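Local atomic coordinates of uncharacterized protein YLR132C (Kluyveromyces marxianus, PDB entry 6PFQ), a protein that probably acts as an exoribonuclease on U6 small nuclear RNA, as a member of the 2H phosphodiesterase superfamily. Residues A[105-108]-A[109-113]. Numbering follows the deposited sequence.
Sequences YENF and DASLQ
Asp109 OD1, set against the side-chain amide of Asn107, takes two bonds from Ser111: its hydroxyl OG donates over 2.6 Å, and its backbone N closes an Asx turn at 3.0 Å. Both donors come from the same face of the carboxylate. Aspartate suits this corner because its short side chain, with CG between the backbone N and carbonyl carbon (chi1 64°), lets OD1 meet the N two residues on; the carboxylate also stacks 8° from parallel with the Phe108 ring, whose centroid lies 3.8 Å from Asp109 CB in a CH-pi contact. Replaced by alanine, this position would probably lose the acceptor of both Ser111 bonds and the carboxylate lying on the Phe108 ring, and the Ser111 hydroxyl would be likely to turn more freely.

Asn107 opens a type I turn, its O accepting from Ala110 N at 3.1 Å; small Ala110 adopts a left-handed conformation (phi 60°). Asparagine serves because OD1 takes Leu112 N at 3.0 Å from above the amide plane, while its backbone N donates to Leu112 O.

Where the strands begin to pair, Glu106 and Gln113 form an antiparallel non-hydrogen-bonded pair. Carboxylate and amide donor match: Gln113 NE2 reaches the anti side of Glu106 OE2 at 3.0 Å.

This is the tip of the hairpin joining strands 102-106 and 112-119. Helix 169-186 packs on Glu106 and Gln113 through Leu176, while the Tyr105 ring stacks on His154, which binds UMP in another structure of this protein.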
loop_
_atom_site.group_PDB
_atom_site.type_symbol
_atom_site.label_atom_id
_atom_site.label_comp_id
_atom_site.label_asym_id
_atom_site.label_seq_id
_atom_site.Cartn_x
_atom_site.Cartn_y
_atom_site.Cartn_z
ATOM N N TYR A 105 -2.118 5.671 7.141
ATOM C CA TYR A 105 -1.726 4.397 7.763
ATOM C C TYR A 105 -0.317 4.499 8.328
ATOM O O TYR A 105 0.575 4.980 7.651
ATOM C CB TYR A 105 -1.734 3.258 6.748
ATOM C CG TYR A 105 -3.125 2.792 6.327
ATOM C CD1 TYR A 105 -3.904 2.029 7.181
ATOM C CD2 TYR A 105 -3.644 3.122 5.070
ATOM C CE1 TYR A 105 -5.181 1.567 6.796
ATOM C CE2 TYR A 105 -4.910 2.666 4.679
ATOM C CZ TYR A 105 -5.664 1.911 5.541
ATOM O OH TYR A 105 -6.897 1.469 5.158
ATOM N N GLU A 106 -0.103 3.957 9.530
ATOM C CA GLU A 106 1.226 3.908 10.135
ATOM C C GLU A 106 1.921 2.593 9.809
ATOM O O GLU A 106 1.268 1.555 9.625
ATOM C CB GLU A 106 1.108 4.058 11.637
ATOM C CG GLU A 106 0.756 5.432 12.019
ATOM C CD GLU A 106 0.819 5.616 13.508
ATOM O OE1 GLU A 106 0.317 4.734 14.232
ATOM O OE2 GLU A 106 1.373 6.637 13.942
ATOM N N ASN A 107 3.253 2.640 9.720
ATOM C CA ASN A 107 4.018 1.407 9.575
ATOM C C ASN A 107 4.175 0.739 10.946
ATOM O O ASN A 107 3.618 1.200 11.948
ATOM C CB ASN A 107 5.361 1.657 8.892
ATOM C CG ASN A 107 6.293 2.545 9.723
ATOM O OD1 ASN A 107 5.854 3.237 10.620
ATOM N ND2 ASN A 107 7.595 2.501 9.413
ATOM N N PHE A 108 4.993 -0.333 11.011
ATOM C CA PHE A 108 4.960 -1.236 12.173
ATOM C C PHE A 108 5.426 -0.567 13.467
ATOM O O PHE A 108 4.979 -0.951 14.553
ATOM C CB PHE A 108 5.834 -2.455 11.888
ATOM C CG PHE A 108 7.299 -2.167 12.067
ATOM C CD1 PHE A 108 7.984 -1.378 11.145
ATOM C CD2 PHE A 108 7.991 -2.666 13.166
ATOM C CE1 PHE A 108 9.347 -1.090 11.318
ATOM C CE2 PHE A 108 9.332 -2.379 13.349
ATOM C CZ PHE A 108 10.022 -1.604 12.426
ATOM N N ASP A 109 6.327 0.421 13.399
ATOM C CA ASP A 109 6.865 1.077 14.587
ATOM C C ASP A 109 6.352 2.499 14.720
ATOM O O ASP A 109 6.826 3.254 15.580
ATOM C CB ASP A 109 8.394 1.068 14.584
ATOM C CG ASP A 109 8.994 1.862 13.435
ATOM O OD1 ASP A 109 8.241 2.317 12.540
ATOM O OD2 ASP A 109 10.233 2.017 13.415
ATOM N N ALA A 110 5.356 2.856 13.912
ATOM C CA ALA A 110 4.737 4.183 13.863
ATOM C C ALA A 110 5.748 5.287 13.513
ATOM O O ALA A 110 5.496 6.483 13.743
ATOM C CB ALA A 110 3.984 4.518 15.161
ATOM N N SER A 111 6.868 4.933 12.892
ATOM C CA SER A 111 7.817 5.986 12.538
ATOM C C SER A 111 7.393 6.736 11.273
ATOM O O SER A 111 7.824 7.886 11.081
ATOM C CB SER A 111 9.215 5.413 12.319
ATOM O OG SER A 111 9.186 4.371 11.360
ATOM N N LEU A 112 6.597 6.096 10.407
ATOM C CA LEU A 112 6.203 6.689 9.137
ATOM C C LEU A 112 4.694 6.678 9.026
ATOM O O LEU A 112 4.042 5.729 9.482
ATOM C CB LEU A 112 6.803 5.925 7.961
ATOM C CG LEU A 112 8.344 5.901 7.886
ATOM C CD1 LEU A 112 8.830 4.959 6.752
ATOM C CD2 LEU A 112 8.860 7.312 7.676
ATOM N N GLN A 113 4.145 7.724 8.403
ATOM C CA GLN A 113 2.701 7.848 8.245
ATOM C C GLN A 113 2.421 7.987 6.758
ATOM O O GLN A 113 2.885 8.936 6.132
ATOM C CB GLN A 113 2.174 9.049 9.062
ATOM C CG GLN A 113 2.399 8.730 10.568
ATOM C CD GLN A 113 1.947 9.811 11.524
ATOM O OE1 GLN A 113 1.897 10.984 11.161
ATOM N NE2 GLN A 113 1.669 9.418 12.796
#